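Uncharacterized protein (Mycobacterium tuberculosis, PDB 6Y56) probably transfers nucleotides to tRNA acceptor stems, acting as the nucleotidyltransferase toxin MenT4 of a toxin-antitoxin system. Local coordinates at residues Leu54-Thr67 with Arg181-Thr193. Residues are numbered along the deposited sequence; the frame is centred on the assembly and turned at random.
Sequences LRKCRLGNVGRFST and RDLYDLNHFASRT
D185 OD2 accepts from R64 NH2 at 2.9 Å and also forms a salt bridge with K170. The bond from R64 is nearly straight, at 171°. R64 NE binds D185 OD1 at 2.9 Å, so the guanidinium meets the carboxylate side-on with two nitrogens, on the syn side of each oxygen, though both donors are tilted out of the carboxylate plane. The two planes are 19° apart. This bidentate salt bridge lies within the AbiEii-type nucleotidyltransferase fold. It joins the loop after helix 50-59, which leads into sheet strand 68-72, to helix 180-189.

R64 reaches D185 through a chain extended from CG to NE. On the way it passes over Y184: CB lies over one face of the ring as a CH-pi contact, and CD comes 3.5 Å from Y184 CD1. The guanidinium itself stands almost perpendicular to that ring. R181 CB sits over the centre of one guanidinium face. These contacts, with the salt bridge, limit rotation of the R64 end. The extended R181 chain crosses R64 and donates from NH1 to T67 OG1 at 2.8 Å, while its NE pairs with D238. A water is shared by R64 NH1, S66 OG and T67 N, and more weakly by R181 NH1.

L59 CD1 lies over the centre of the H188 ring, 3.7 Å from its centroid. H188 NE2 donates to Y184 OH at 2.9 Å, almost exactly in the imidazole plane, which, with L59 CD1 over one face, restricts the turn of the ring. L54 has CG anti to the backbone N (chi1 -177°); from there CD2 rests against D185 CB and CD1 meets the F189 ring. At the far end R58 pairs with E138 and R192 with E163. One water accepts from R58 NH1 and, weakly, from R192 NH2.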
# COMPACT_ATOMS: atom_id res chain seq x y z
N LEU A 54 0.64 -3.81 -4.37
CA LEU A 54 0.83 -5.25 -4.24
C LEU A 54 -0.25 -6.00 -4.99
O LEU A 54 0.04 -6.95 -5.74
CB LEU A 54 0.86 -5.62 -2.76
CG LEU A 54 1.12 -7.05 -2.30
CD1 LEU A 54 2.56 -7.45 -2.59
CD2 LEU A 54 0.79 -7.17 -0.81
N ARG A 55 -1.51 -5.57 -4.85
CA ARG A 55 -2.61 -6.17 -5.59
C ARG A 55 -2.43 -6.01 -7.09
O ARG A 55 -2.53 -6.98 -7.84
CB ARG A 55 -3.93 -5.52 -5.15
CG ARG A 55 -5.04 -5.69 -6.17
CD ARG A 55 -5.55 -7.12 -6.26
NE ARG A 55 -6.59 -7.19 -7.28
CZ ARG A 55 -7.59 -8.06 -7.31
NH1 ARG A 55 -7.70 -9.01 -6.38
NH2 ARG A 55 -8.48 -7.99 -8.29
N LYS A 56 -2.16 -4.79 -7.56
CA LYS A 56 -2.21 -4.54 -9.00
C LYS A 56 -1.04 -5.20 -9.72
O LYS A 56 -1.21 -5.70 -10.85
CB LYS A 56 -2.16 -3.04 -9.31
CG LYS A 56 -3.29 -2.23 -8.71
CD LYS A 56 -4.65 -2.74 -9.14
CE LYS A 56 -5.75 -1.81 -8.64
NZ LYS A 56 -7.10 -2.24 -9.12
N CYS A 57 0.14 -5.18 -9.12
CA CYS A 57 1.36 -5.42 -9.87
C CYS A 57 2.15 -6.62 -9.38
O CYS A 57 3.13 -7.00 -10.04
CB CYS A 57 2.25 -4.16 -9.80
SG CYS A 57 1.53 -2.76 -10.71
N ARG A 58 1.74 -7.25 -8.28
CA ARG A 58 2.44 -8.44 -7.82
C ARG A 58 1.52 -9.63 -7.59
O ARG A 58 1.88 -10.75 -7.96
CB ARG A 58 3.21 -8.11 -6.55
CG ARG A 58 4.28 -7.03 -6.76
CD ARG A 58 5.27 -6.99 -5.63
NE ARG A 58 6.14 -5.82 -5.70
CZ ARG A 58 7.24 -5.71 -6.42
NH1 ARG A 58 7.65 -6.73 -7.18
NH2 ARG A 58 7.95 -4.58 -6.38
N LEU A 59 0.34 -9.42 -7.01
CA LEU A 59 -0.53 -10.54 -6.65
C LEU A 59 -1.69 -10.76 -7.61
O LEU A 59 -2.04 -11.91 -7.89
CB LEU A 59 -1.08 -10.35 -5.23
CG LEU A 59 -0.05 -10.22 -4.12
CD1 LEU A 59 -0.75 -10.07 -2.78
CD2 LEU A 59 0.92 -11.40 -4.08
N GLY A 60 -2.32 -9.70 -8.09
CA GLY A 60 -3.53 -9.86 -8.88
C GLY A 60 -4.58 -10.64 -8.11
O GLY A 60 -4.85 -10.37 -6.94
N ASN A 61 -5.18 -11.62 -8.78
CA ASN A 61 -6.29 -12.44 -8.24
C ASN A 61 -5.89 -13.26 -7.00
O ASN A 61 -6.80 -13.71 -6.29
CB ASN A 61 -6.90 -13.33 -9.32
CG ASN A 61 -5.93 -14.37 -9.85
OD1 ASN A 61 -6.27 -15.54 -9.95
ND2 ASN A 61 -4.73 -13.95 -10.18
N VAL A 62 -4.60 -13.49 -6.77
CA VAL A 62 -4.20 -14.28 -5.57
C VAL A 62 -4.25 -13.39 -4.32
O VAL A 62 -4.12 -13.93 -3.21
CB VAL A 62 -2.83 -14.96 -5.73
CG1 VAL A 62 -2.78 -15.86 -6.95
CG2 VAL A 62 -1.69 -13.96 -5.75
N GLY A 63 -4.43 -12.08 -4.49
CA GLY A 63 -4.51 -11.17 -3.38
C GLY A 63 -5.89 -10.57 -3.20
O GLY A 63 -6.78 -10.68 -4.05
N ARG A 64 -6.05 -9.88 -2.08
CA ARG A 64 -7.30 -9.24 -1.71
C ARG A 64 -7.54 -7.99 -2.56
O ARG A 64 -6.62 -7.39 -3.14
CB ARG A 64 -7.23 -8.79 -0.25
CG ARG A 64 -6.12 -7.78 0.00
CD ARG A 64 -6.14 -7.26 1.44
NE ARG A 64 -5.09 -6.26 1.69
CZ ARG A 64 -5.27 -4.95 1.60
NH1 ARG A 64 -6.45 -4.45 1.25
NH2 ARG A 64 -4.26 -4.13 1.84
N PHE A 65 -8.79 -7.58 -2.61
CA PHE A 65 -9.07 -6.22 -3.05
C PHE A 65 -8.47 -5.24 -2.05
O PHE A 65 -8.28 -5.55 -0.86
CB PHE A 65 -10.58 -6.00 -3.14
CG PHE A 65 -11.25 -6.75 -4.27
CD1 PHE A 65 -10.79 -6.61 -5.57
CD2 PHE A 65 -12.34 -7.59 -4.03
CE1 PHE A 65 -11.41 -7.27 -6.62
CE2 PHE A 65 -12.97 -8.25 -5.10
CZ PHE A 65 -12.49 -8.10 -6.38
N SER A 66 -8.15 -4.05 -2.52
CA SER A 66 -7.51 -3.03 -1.69
C SER A 66 -8.07 -1.68 -2.11
O SER A 66 -8.10 -1.36 -3.30
CB SER A 66 -6.00 -3.10 -1.89
OG SER A 66 -5.30 -2.30 -0.96
N THR A 67 -8.50 -0.88 -1.13
CA THR A 67 -9.37 0.26 -1.39
C THR A 67 -8.64 1.59 -1.41
O THR A 67 -9.27 2.62 -1.68
CB THR A 67 -10.46 0.36 -0.33
OG1 THR A 67 -9.86 0.67 0.93
CG2 THR A 67 -11.24 -0.95 -0.23
N ARG A 181 -5.82 -5.71 7.31
CA ARG A 181 -5.35 -5.64 5.93
C ARG A 181 -3.84 -5.74 5.87
O ARG A 181 -3.29 -6.37 4.96
CB ARG A 181 -5.84 -4.35 5.26
CG ARG A 181 -7.36 -4.22 5.17
CD ARG A 181 -7.76 -2.83 4.67
NE ARG A 181 -9.21 -2.63 4.66
CZ ARG A 181 -9.83 -1.74 3.89
NH1 ARG A 181 -9.14 -0.96 3.08
NH2 ARG A 181 -11.15 -1.62 3.95
N ASP A 182 -3.15 -5.16 6.86
CA ASP A 182 -1.70 -5.29 6.90
C ASP A 182 -1.29 -6.72 7.24
O ASP A 182 -0.32 -7.24 6.68
CB ASP A 182 -1.10 -4.35 7.94
CG ASP A 182 -1.11 -2.89 7.51
OD1 ASP A 182 -1.36 -2.59 6.33
OD2 ASP A 182 -0.88 -2.04 8.40
N LEU A 183 -2.01 -7.36 8.16
CA LEU A 183 -1.74 -8.76 8.47
C LEU A 183 -1.89 -9.63 7.23
O LEU A 183 -1.05 -10.51 6.97
CB LEU A 183 -2.69 -9.22 9.57
CG LEU A 183 -2.64 -10.71 9.95
CD1 LEU A 183 -1.28 -11.08 10.52
CD2 LEU A 183 -3.75 -11.02 10.94
N TYR A 184 -2.96 -9.42 6.47
CA TYR A 184 -3.15 -10.17 5.23
C TYR A 184 -1.96 -9.99 4.29
O TYR A 184 -1.45 -10.96 3.70
CB TYR A 184 -4.45 -9.74 4.54
CG TYR A 184 -4.67 -10.46 3.24
CD1 TYR A 184 -4.11 -10.00 2.06
CD2 TYR A 184 -5.41 -11.64 3.20
CE1 TYR A 184 -4.28 -10.67 0.87
CE2 TYR A 184 -5.60 -12.32 2.01
CZ TYR A 184 -5.02 -11.84 0.86
OH TYR A 184 -5.20 -12.53 -0.33
N ASP A 185 -1.53 -8.74 4.09
CA ASP A 185 -0.44 -8.48 3.16
C ASP A 185 0.86 -9.10 3.65
O ASP A 185 1.62 -9.67 2.85
CB ASP A 185 -0.29 -6.98 2.92
CG ASP A 185 -1.50 -6.36 2.22
OD1 ASP A 185 -2.32 -7.08 1.61
OD2 ASP A 185 -1.61 -5.11 2.29
N LEU A 186 1.12 -9.02 4.95
CA LEU A 186 2.33 -9.63 5.50
C LEU A 186 2.29 -11.14 5.35
O LEU A 186 3.34 -11.77 5.17
CB LEU A 186 2.49 -9.25 6.97
CG LEU A 186 2.97 -7.81 7.19
CD1 LEU A 186 2.82 -7.45 8.65
CD2 LEU A 186 4.41 -7.66 6.74
N ASN A 187 1.09 -11.73 5.44
CA ASN A 187 0.96 -13.17 5.20
C ASN A 187 1.38 -13.53 3.78
O ASN A 187 1.96 -14.61 3.57
CB ASN A 187 -0.47 -13.62 5.50
CG ASN A 187 -0.65 -15.12 5.37
OD1 ASN A 187 -0.15 -15.88 6.19
ND2 ASN A 187 -1.35 -15.54 4.33
N HIS A 188 1.11 -12.66 2.80
CA HIS A 188 1.62 -12.90 1.45
C HIS A 188 3.13 -12.71 1.38
O HIS A 188 3.81 -13.53 0.76
CB HIS A 188 0.92 -11.98 0.45
CG HIS A 188 -0.33 -12.56 -0.11
ND1 HIS A 188 -0.34 -13.57 -1.04
CD2 HIS A 188 -1.63 -12.26 0.14
CE1 HIS A 188 -1.59 -13.88 -1.34
NE2 HIS A 188 -2.39 -13.10 -0.64
N PHE A 189 3.66 -11.66 2.00
CA PHE A 189 5.12 -11.49 1.98
C PHE A 189 5.79 -12.71 2.59
O PHE A 189 6.85 -13.14 2.12
CB PHE A 189 5.55 -10.22 2.72
CG PHE A 189 5.31 -8.95 1.97
CD1 PHE A 189 5.98 -8.67 0.80
CD2 PHE A 189 4.42 -8.02 2.46
CE1 PHE A 189 5.75 -7.48 0.11
CE2 PHE A 189 4.19 -6.83 1.79
CZ PHE A 189 4.85 -6.56 0.61
N ALA A 190 5.17 -13.30 3.61
CA ALA A 190 5.74 -14.46 4.27
C ALA A 190 5.79 -15.69 3.38
O ALA A 190 6.53 -16.63 3.69
CB ALA A 190 4.94 -14.77 5.54
N SER A 191 5.02 -15.71 2.29
CA SER A 191 5.04 -16.81 1.34
C SER A 191 5.98 -16.57 0.17
O SER A 191 6.11 -17.44 -0.69
CB SER A 191 3.62 -17.06 0.80
OG SER A 191 3.28 -16.07 -0.15
N ARG A 192 6.65 -15.42 0.12
CA ARG A 192 7.52 -15.04 -0.98
C ARG A 192 8.95 -14.95 -0.48
O ARG A 192 9.23 -15.02 0.72
CB ARG A 192 7.05 -13.71 -1.58
CG ARG A 192 5.66 -13.80 -2.20
CD ARG A 192 5.03 -12.43 -2.46
NE ARG A 192 5.80 -11.65 -3.43
CZ ARG A 192 5.65 -11.73 -4.74
NH1 ARG A 192 4.74 -12.55 -5.27
NH2 ARG A 192 6.40 -10.99 -5.54
N THR A 193 9.88 -14.82 -1.43
CA THR A 193 11.28 -14.61 -1.06
C THR A 193 11.40 -13.28 -0.33
O THR A 193 10.82 -12.28 -0.74
CB THR A 193 12.15 -14.59 -2.32
OG1 THR A 193 12.20 -15.91 -2.87
CG2 THR A 193 13.56 -14.14 -1.98
O HOH W 1 6.46 -9.25 -8.22
O HOH W 2 -7.05 -1.54 1.38
O HOH W 3 -12.71 0.60 2.85